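Local coordinates for protein beta-N-acetylhexosaminidase (Streptomyces plicatus, PDB 1JAK) that hydrolyses terminal N-acetylhexosamine residues from glycans, probably by the substrate-assisted mechanism of family 20 glycoside hydrolases, and is inhibited by a bound azasugar, at residues A162-S167 with L447-L452; S167-G172 with S217-G222; T398-K403 with P464-V469. All blocks are in the same frame, centred on the assembly; numbering follows the deposited sequence.

Overall arrangement
From the N terminus, the chain passes through an accessory domain into the first barrel strand, 159-165, whose end supplies 162-167 of interaction 1 and, sharing Ser-167, runs on into 167-172. Interaction 2 closes first, when 217-222 returns about 45 residues later, joining the loops after strands 159-165 and 190-194; it sits wholly within the longer loop of interaction 1, completed when 447-452 leaves the last barrel strand. Interaction 3 opens inside that loop at 398-403, after strand 389-392, and closes beyond it on helix 465-474, so interactions 1 and 3 cross, while 2 and 3 follow in series. All three touch the inhibitor, and interaction 1 contacts both others.

Interaction 1: A162-S167 with L447-L452; sequences AMLDVS and LWTETL. With IFG ((2R,3R,4S,5R)-2-acetamido-3,4-dihydroxy-5-hydroxymethyl-piperidine), chain F.
Strand 159-165 and strand 440-447, the first and last of the TIM barrel, lie side by side here, with Leu-164 and Leu-447 forming a parallel bridge. Leu-447 N donates to Met-163 O at 2.9 Å, and Leu-447 O in turn accepts from Asp-165 N. Beside this backbone ladder the two leucines touch lightly through CD1 of Leu-164 and CD2 of Leu-447.

Beyond the bridge the second segment leaves the sheet, and Asp-165 takes over the pairing. Its OD2 receives Thr-449 N at 3.1 Å in an almost straight bond (177°) that arrives from above the carboxylate plane. OD1 accepts from Ser-167 N, an Asx turn that helps fix the carboxylate's rotation. Thr-449 answers with its hydroxyl: OG1 donates to Asp-165 O at 2.8 Å.

These strand ends form part of the floor of the active site, at the C-terminal mouth of the barrel as in TIM-barrel enzymes generally. Trp-448 is sandwiched there. Met-163 CE sits 3.3 Å from the centroid of its six-membered ring, over one face in a CH-pi contact, with SD close by as a Met-aromatic partner. On the opposite face lies the inhibitor's piperidine, and Trp-448 CZ3 comes within 3.3 Å of IFG O3. Asp-165 OD2 meets the ring edge at CE3. Met-163 reaches the indole because its CG stands trans to the backbone N (chi1 -176°) and the chain then bends at chi3. A leucine in place of Trp-448 is likely to leave the inhibitor's piperidine ring without its flat platform and the Met-163 methyl without an aromatic face to rest on. Two residues on, Glu-450 doubles back through a bent chi2, and its OE2 accepts from IFG O4 at a very short 2.5 Å.

Interaction 2: S167-G172 with S217-G222; sequences SRHFFG and STEVGG. With IFG ((2R,3R,4S,5R)-2-acetamido-3,4-dihydroxy-5-hydroxymethyl-piperidine), chain F.
Arg-168 O accepts from Val-220 N at 2.8 Å, the approach running nearly along the carbonyl axis, and carbon atoms crowd round the same oxygen: Val-220 CG2 at 3.2 Å and Glu-219 CB slightly farther away. The bond joins two loops at the mouth of the TIM barrel, one leading from strand 159-165 to helix 173-184, the other lying ahead of helix 230-242. The second loop folds as a type II beta turn from Glu-219 to Gly-222, closed by Gly-222 N to Glu-219 O, with Gly-221 at the third position, where phi is positive.

Glu-219 holds the first loop from a second point. Glu-219 OE1 takes Phe-170 N at 2.9 Å, on the anti side of the carboxylate and somewhat out of its plane. The glutamate CG is wedged between the backbone N and the carbonyl carbon (chi1 58°), and from there the chain runs extended to its carboxylate, which stands steeply against the His-169 imidazole, the planes 76° apart. OE2 meets the edge of that ring at CD2. Val-220 lies over one face instead, its CB 4.0 Å from the ring centroid in a CH-pi contact. The imidazole is also tied by ND1 to Thr-449 O, linking this pair of loops to the segment after the last barrel strand.

Val-220 CG2 also rests obliquely on the CB of Arg-168, whose chain then departs for the pocket. Asp-165 and Asp-197 each form a salt bridge to the guanidinium, and Gln-199 accepts from NE, which together help set its orientation. The group presents its edge to the inhibitor: Arg-168 NH1 and NH2 both donate to IFG O3, each at 2.9 Å.

Interaction 3: T398-K403 with P464-V469; sequences TYLDMK and PRLPGV. With IFG ((2R,3R,4S,5R)-2-acetamido-3,4-dihydroxy-5-hydroxymethyl-piperidine), chain F.
The guanidinium of Arg-465 turns its edge to Met-402 O and has Tyr-399 O over one face. Both terminal nitrogens donate to that single Met-402 oxygen, NH1 at 2.9 Å and NH2 at 3.0 Å, an end-on grip with the acceptor only 4° out of the guanidinium plane. Leu-400 O also comes close to NH2, but at an angle too poor for a bond. NH2 has a further acceptor in Met-461 O, so the buried cation is met by backbone carbonyls. The bend of the arginine chain at chi3 (-63°) helps swing its end toward the loop.

The other flat group, the Tyr-399 ring, points away from the helix, into the pocket, with the inhibitor's acetamide oxygen at its edge: Tyr-399 OH donates to IFG O7 at 2.7 Å.

Residues 399-402 form a type I beta turn in the loop after barrel strand 389-392, and helix 465-474, behind the last strand, backs it. The turn thus offers the Met-402 carbonyl to the arginine of the helix and the Tyr-399 and Asp-401 side chains to the pocket. Asp-401, at a corner of the turn, sends OD2 to accept from IFG O6 at 2.6 Å.

Apolar packing completes the join. Leu-400 slides past Arg-465 in the opposite direction, its CD2 lying 3.7 Å from Arg-465 CB, while its CD1 meets Leu-466 CD1. At the start of the loop, Thr-398 crosses Val-469 at about a right angle; the two CG2 methyls touch at 3.7 Å, while the threonine hydroxyl is bonded to Glu-444 O on strand 440-447.

Interaction 1: A162-S167 with L447-L452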
# COMPACT_ATOMS: atom_id res chain seq x y z
N ALA A 162 -0.73 -0.28 -1.48
CA ALA A 162 -0.61 -1.52 -0.72
C ALA A 162 -1.95 -1.69 -0.03
O ALA A 162 -2.51 -0.72 0.49
CB ALA A 162 0.51 -1.40 0.32
N MET A 163 -2.48 -2.90 -0.03
CA MET A 163 -3.76 -3.14 0.63
C MET A 163 -3.58 -4.04 1.84
O MET A 163 -2.76 -4.96 1.82
CB MET A 163 -4.75 -3.82 -0.31
CG MET A 163 -6.14 -4.00 0.31
SD MET A 163 -7.10 -5.37 -0.41
CE MET A 163 -6.41 -6.76 0.53
N LEU A 164 -4.33 -3.76 2.90
CA LEU A 164 -4.28 -4.62 4.08
C LEU A 164 -5.71 -5.06 4.34
O LEU A 164 -6.63 -4.24 4.39
CB LEU A 164 -3.74 -3.90 5.31
CG LEU A 164 -3.70 -4.79 6.57
CD1 LEU A 164 -2.77 -5.98 6.33
CD2 LEU A 164 -3.23 -3.98 7.77
N ASP A 165 -5.89 -6.37 4.47
CA ASP A 165 -7.18 -6.99 4.74
C ASP A 165 -7.32 -7.04 6.26
O ASP A 165 -6.60 -7.79 6.92
CB ASP A 165 -7.19 -8.40 4.14
CG ASP A 165 -8.41 -9.23 4.52
OD1 ASP A 165 -9.31 -8.76 5.24
OD2 ASP A 165 -8.46 -10.40 4.07
N VAL A 166 -8.22 -6.23 6.82
CA VAL A 166 -8.44 -6.24 8.26
C VAL A 166 -9.77 -6.92 8.58
O VAL A 166 -10.24 -6.88 9.72
CB VAL A 166 -8.43 -4.81 8.86
CG1 VAL A 166 -7.05 -4.19 8.68
CG2 VAL A 166 -9.50 -3.94 8.20
N SER A 167 -10.36 -7.55 7.57
CA SER A 167 -11.63 -8.25 7.73
C SER A 167 -11.47 -9.72 8.11
O SER A 167 -12.15 -10.20 9.02
CB SER A 167 -12.45 -8.16 6.43
OG SER A 167 -12.81 -6.82 6.13
N LEU A 447 -2.50 -7.60 0.60
CA LEU A 447 -2.13 -8.61 1.59
C LEU A 447 -3.42 -9.08 2.25
O LEU A 447 -3.97 -8.41 3.13
CB LEU A 447 -1.17 -8.04 2.64
CG LEU A 447 -0.72 -9.02 3.74
CD1 LEU A 447 -0.16 -10.30 3.11
CD2 LEU A 447 0.33 -8.35 4.62
N TRP A 448 -3.91 -10.24 1.80
CA TRP A 448 -5.12 -10.83 2.34
C TRP A 448 -4.77 -11.57 3.63
O TRP A 448 -3.67 -12.10 3.76
CB TRP A 448 -5.73 -11.78 1.31
CG TRP A 448 -6.10 -11.04 0.05
CD1 TRP A 448 -5.42 -11.02 -1.13
CD2 TRP A 448 -7.23 -10.16 -0.12
NE1 TRP A 448 -6.05 -10.18 -2.03
CE2 TRP A 448 -7.16 -9.65 -1.43
CE3 TRP A 448 -8.28 -9.77 0.71
CZ2 TRP A 448 -8.11 -8.76 -1.94
CZ3 TRP A 448 -9.23 -8.88 0.21
CH2 TRP A 448 -9.14 -8.39 -1.10
N THR A 449 -5.71 -11.63 4.58
CA THR A 449 -5.37 -12.25 5.85
C THR A 449 -6.09 -13.50 6.33
O THR A 449 -6.18 -13.74 7.53
CB THR A 449 -5.42 -11.18 6.97
OG1 THR A 449 -6.70 -10.55 6.99
CG2 THR A 449 -4.35 -10.12 6.73
N GLU A 450 -6.59 -14.32 5.41
CA GLU A 450 -7.25 -15.56 5.83
C GLU A 450 -6.32 -16.38 6.73
O GLU A 450 -6.78 -17.03 7.66
CB GLU A 450 -7.62 -16.43 4.62
CG GLU A 450 -8.93 -16.07 3.95
CD GLU A 450 -8.77 -15.08 2.82
OE1 GLU A 450 -7.73 -14.40 2.74
OE2 GLU A 450 -9.71 -14.97 2.01
N THR A 451 -5.02 -16.34 6.43
CA THR A 451 -4.03 -17.13 7.17
C THR A 451 -3.09 -16.37 8.10
O THR A 451 -2.23 -16.98 8.73
CB THR A 451 -3.13 -17.92 6.19
OG1 THR A 451 -2.21 -17.03 5.55
CG2 THR A 451 -3.98 -18.61 5.13
N LEU A 452 -3.25 -15.05 8.19
CA LEU A 452 -2.36 -14.22 9.00
C LEU A 452 -3.09 -13.55 10.16
O LEU A 452 -4.05 -12.80 9.94
CB LEU A 452 -1.72 -13.17 8.09
CG LEU A 452 -1.20 -13.77 6.77
CD1 LEU A 452 -0.78 -12.66 5.82
CD2 LEU A 452 -0.04 -14.71 7.05
N1 IFG F . -9.78 -13.46 -3.68
C2 IFG F . -10.62 -12.56 -2.85
C3 IFG F . -9.96 -12.07 -1.50
C4 IFG F . -9.12 -13.15 -0.79
C5 IFG F . -8.12 -13.72 -1.79
C6 IFG F . -7.16 -14.77 -1.23
C7 IFG F . -10.09 -10.66 -4.32
C8 IFG F . -10.39 -9.43 -5.14
C9 IFG F . -8.80 -14.34 -3.02
N2 IFG F . -11.03 -11.39 -3.65
O7 IFG F . -8.92 -11.02 -4.29
O3 IFG F . -10.98 -11.61 -0.62
O4 IFG F . -9.98 -14.19 -0.34
O6 IFG F . -5.99 -14.88 -2.03

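Interaction 2: S167-G172 with S217-G222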
# COMPACT_ATOMS: atom_id res chain seq x y z
N SER A 167 -10.36 -7.55 7.57
CA SER A 167 -11.63 -8.25 7.73
C SER A 167 -11.47 -9.72 8.11
O SER A 167 -12.15 -10.20 9.02
CB SER A 167 -12.45 -8.16 6.43
OG SER A 167 -12.81 -6.82 6.13
N ARG A 168 -10.58 -10.43 7.43
CA ARG A 168 -10.36 -11.85 7.73
C ARG A 168 -9.79 -11.99 9.14
O ARG A 168 -10.24 -12.83 9.92
CB ARG A 168 -9.46 -12.48 6.67
CG ARG A 168 -10.25 -12.93 5.43
CD ARG A 168 -11.31 -11.91 4.98
NE ARG A 168 -12.07 -12.40 3.83
CZ ARG A 168 -11.67 -12.29 2.56
NH1 ARG A 168 -10.53 -11.67 2.27
NH2 ARG A 168 -12.40 -12.83 1.59
N HIS A 169 -8.79 -11.18 9.47
CA HIS A 169 -8.27 -11.12 10.83
C HIS A 169 -8.16 -9.62 11.08
O HIS A 169 -7.65 -8.88 10.25
CB HIS A 169 -6.90 -11.78 10.99
CG HIS A 169 -6.97 -13.27 11.12
ND1 HIS A 169 -6.78 -14.12 10.06
CD2 HIS A 169 -7.22 -14.06 12.19
CE1 HIS A 169 -6.91 -15.37 10.46
NE2 HIS A 169 -7.17 -15.37 11.75
N PHE A 170 -8.68 -9.17 12.22
CA PHE A 170 -8.64 -7.76 12.54
C PHE A 170 -7.28 -7.34 13.08
O PHE A 170 -6.63 -8.08 13.82
CB PHE A 170 -9.72 -7.44 13.59
CG PHE A 170 -9.77 -5.98 13.98
CD1 PHE A 170 -10.17 -5.02 13.06
CD2 PHE A 170 -9.41 -5.58 15.26
CE1 PHE A 170 -10.21 -3.67 13.41
CE2 PHE A 170 -9.45 -4.24 15.63
CZ PHE A 170 -9.85 -3.28 14.70
N PHE A 171 -6.86 -6.14 12.69
CA PHE A 171 -5.61 -5.57 13.16
C PHE A 171 -5.97 -4.18 13.66
O PHE A 171 -6.60 -3.40 12.95
CB PHE A 171 -4.57 -5.50 12.04
CG PHE A 171 -4.07 -6.85 11.62
CD1 PHE A 171 -4.75 -7.60 10.66
CD2 PHE A 171 -2.96 -7.41 12.25
CE1 PHE A 171 -4.32 -8.89 10.33
CE2 PHE A 171 -2.53 -8.70 11.93
CZ PHE A 171 -3.21 -9.44 10.97
N GLY A 172 -5.60 -3.89 14.91
CA GLY A 172 -5.92 -2.60 15.51
C GLY A 172 -5.16 -1.43 14.93
O GLY A 172 -4.26 -1.59 14.11
N SER A 217 -17.89 -8.72 15.59
CA SER A 217 -17.62 -9.49 16.80
C SER A 217 -16.70 -10.71 16.69
O SER A 217 -16.31 -11.27 17.71
CB SER A 217 -18.94 -9.91 17.46
OG SER A 217 -19.65 -10.85 16.68
N THR A 218 -16.35 -11.13 15.48
CA THR A 218 -15.45 -12.26 15.35
C THR A 218 -14.59 -12.12 14.10
O THR A 218 -14.53 -11.05 13.50
CB THR A 218 -16.22 -13.62 15.35
OG1 THR A 218 -15.29 -14.70 15.54
CG2 THR A 218 -16.99 -13.81 14.06
N GLU A 219 -13.90 -13.19 13.73
CA GLU A 219 -13.02 -13.18 12.56
C GLU A 219 -12.74 -14.62 12.16
O GLU A 219 -13.30 -15.55 12.74
CB GLU A 219 -11.69 -12.48 12.89
CG GLU A 219 -10.94 -13.14 14.06
CD GLU A 219 -9.67 -12.40 14.46
OE1 GLU A 219 -9.57 -11.18 14.18
OE2 GLU A 219 -8.78 -13.03 15.07
N VAL A 220 -11.87 -14.79 11.17
CA VAL A 220 -11.50 -16.14 10.75
C VAL A 220 -10.99 -16.90 11.97
O VAL A 220 -10.17 -16.38 12.74
CB VAL A 220 -10.39 -16.10 9.68
CG1 VAL A 220 -9.79 -17.50 9.48
CG2 VAL A 220 -10.96 -15.59 8.37
N GLY A 221 -11.48 -18.12 12.15
CA GLY A 221 -11.04 -18.93 13.27
C GLY A 221 -11.84 -18.72 14.54
O GLY A 221 -11.63 -19.43 15.53
N GLY A 222 -12.75 -17.76 14.53
CA GLY A 222 -13.57 -17.51 15.71
C GLY A 222 -12.87 -16.66 16.76
O GLY A 222 -11.76 -16.18 16.55
N1 IFG F . -9.78 -13.46 -3.68
C2 IFG F . -10.62 -12.56 -2.85
C3 IFG F . -9.96 -12.07 -1.50
C4 IFG F . -9.12 -13.15 -0.79
C5 IFG F . -8.12 -13.72 -1.79
C6 IFG F . -7.16 -14.77 -1.23
C7 IFG F . -10.09 -10.66 -4.32
C8 IFG F . -10.39 -9.43 -5.14
C9 IFG F . -8.80 -14.34 -3.02
N2 IFG F . -11.03 -11.39 -3.65
O7 IFG F . -8.92 -11.02 -4.29
O3 IFG F . -10.98 -11.61 -0.62
O4 IFG F . -9.98 -14.19 -0.34
O6 IFG F . -5.99 -14.88 -2.03

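Interaction 3: T398-K403 with P464-V469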
# COMPACT_ATOMS: atom_id res chain seq x y z
N THR A 398 1.36 -9.98 -7.49
CA THR A 398 1.44 -9.09 -6.32
C THR A 398 0.56 -9.39 -5.11
O THR A 398 0.46 -8.56 -4.21
CB THR A 398 1.20 -7.63 -6.75
OG1 THR A 398 -0.18 -7.46 -7.12
CG2 THR A 398 2.08 -7.27 -7.94
N TYR A 399 -0.09 -10.55 -5.09
CA TYR A 399 -0.91 -10.92 -3.94
C TYR A 399 0.09 -11.46 -2.91
O TYR A 399 0.63 -12.56 -3.06
CB TYR A 399 -1.93 -11.99 -4.34
CG TYR A 399 -3.27 -11.42 -4.74
CD1 TYR A 399 -3.36 -10.21 -5.42
CD2 TYR A 399 -4.45 -12.08 -4.41
CE1 TYR A 399 -4.59 -9.66 -5.76
CE2 TYR A 399 -5.70 -11.54 -4.75
CZ TYR A 399 -5.76 -10.33 -5.42
OH TYR A 399 -6.97 -9.77 -5.72
N LEU A 400 0.35 -10.66 -1.88
CA LEU A 400 1.33 -11.03 -0.86
C LEU A 400 0.94 -12.20 0.05
O LEU A 400 1.77 -12.68 0.81
CB LEU A 400 1.68 -9.80 -0.02
CG LEU A 400 2.23 -8.63 -0.86
CD1 LEU A 400 2.31 -7.38 0.00
CD2 LEU A 400 3.61 -8.98 -1.42
N ASP A 401 -0.31 -12.64 -0.03
CA ASP A 401 -0.76 -13.77 0.78
C ASP A 401 -0.47 -15.08 0.06
O ASP A 401 -0.65 -16.16 0.64
CB ASP A 401 -2.27 -13.67 1.06
CG ASP A 401 -3.10 -13.74 -0.21
OD1 ASP A 401 -2.79 -13.01 -1.17
OD2 ASP A 401 -4.07 -14.53 -0.25
N MET A 402 -0.03 -15.01 -1.19
CA MET A 402 0.25 -16.24 -1.94
C MET A 402 1.58 -16.86 -1.53
O MET A 402 2.59 -16.17 -1.37
CB MET A 402 0.24 -15.96 -3.45
CG MET A 402 -0.41 -17.08 -4.27
SD MET A 402 -2.14 -17.38 -3.84
CE MET A 402 -2.88 -15.78 -4.23
N LYS A 403 1.58 -18.18 -1.36
CA LYS A 403 2.78 -18.91 -0.97
C LYS A 403 3.92 -18.75 -1.97
O LYS A 403 3.70 -18.63 -3.18
CB LYS A 403 2.47 -20.40 -0.82
CG LYS A 403 1.55 -20.74 0.33
CD LYS A 403 1.34 -22.24 0.43
CE LYS A 403 0.42 -22.60 1.59
NZ LYS A 403 0.22 -24.07 1.69
N PRO A 464 10.10 -10.55 1.22
CA PRO A 464 10.67 -9.46 0.42
C PRO A 464 9.98 -9.00 -0.87
O PRO A 464 10.60 -8.27 -1.65
CB PRO A 464 12.07 -9.97 0.13
CG PRO A 464 11.77 -11.41 -0.20
CD PRO A 464 10.74 -11.83 0.87
N ARG A 465 8.74 -9.39 -1.12
CA ARG A 465 8.08 -8.98 -2.36
C ARG A 465 7.53 -7.55 -2.36
O ARG A 465 7.39 -6.94 -3.43
CB ARG A 465 6.96 -9.97 -2.70
CG ARG A 465 7.47 -11.37 -3.05
CD ARG A 465 6.34 -12.38 -3.22
NE ARG A 465 5.59 -12.57 -1.98
CZ ARG A 465 4.70 -13.53 -1.77
NH1 ARG A 465 4.43 -14.41 -2.73
NH2 ARG A 465 4.06 -13.61 -0.61
N LEU A 466 7.24 -7.01 -1.18
CA LEU A 466 6.69 -5.65 -1.07
C LEU A 466 7.52 -4.57 -1.77
O LEU A 466 6.97 -3.73 -2.49
CB LEU A 466 6.51 -5.29 0.41
CG LEU A 466 5.84 -3.94 0.71
CD1 LEU A 466 4.38 -3.97 0.29
CD2 LEU A 466 5.96 -3.64 2.20
N PRO A 467 8.85 -4.55 -1.57
CA PRO A 467 9.68 -3.53 -2.22
C PRO A 467 9.62 -3.62 -3.75
O PRO A 467 9.68 -2.61 -4.45
CB PRO A 467 11.08 -3.81 -1.69
CG PRO A 467 10.83 -4.47 -0.37
CD PRO A 467 9.67 -5.38 -0.66
N GLY A 468 9.53 -4.85 -4.25
CA GLY A 468 9.49 -5.06 -5.69
C GLY A 468 8.29 -4.43 -6.37
O GLY A 468 8.43 -3.84 -7.44
N VAL A 469 7.11 -4.57 -5.77
CA VAL A 469 5.91 -3.98 -6.36
C VAL A 469 6.01 -2.46 -6.32
O VAL A 469 5.52 -1.77 -7.21
CB VAL A 469 4.65 -4.45 -5.64
CG1 VAL A 469 3.40 -3.92 -6.35
CG2 VAL A 469 4.62 -5.98 -5.59
N1 IFG F . -9.78 -13.46 -3.68
C2 IFG F . -10.62 -12.56 -2.85
C3 IFG F . -9.96 -12.07 -1.50
C4 IFG F . -9.12 -13.15 -0.79
C5 IFG F . -8.12 -13.72 -1.79
C6 IFG F . -7.16 -14.77 -1.23
C7 IFG F . -10.09 -10.66 -4.32
C8 IFG F . -10.39 -9.43 -5.14
C9 IFG F . -8.80 -14.34 -3.02
N2 IFG F . -11.03 -11.39 -3.65
O7 IFG F . -8.92 -11.02 -4.29
O3 IFG F . -10.98 -11.61 -0.62
O4 IFG F . -9.98 -14.19 -0.34
O6 IFG F . -5.99 -14.88 -2.03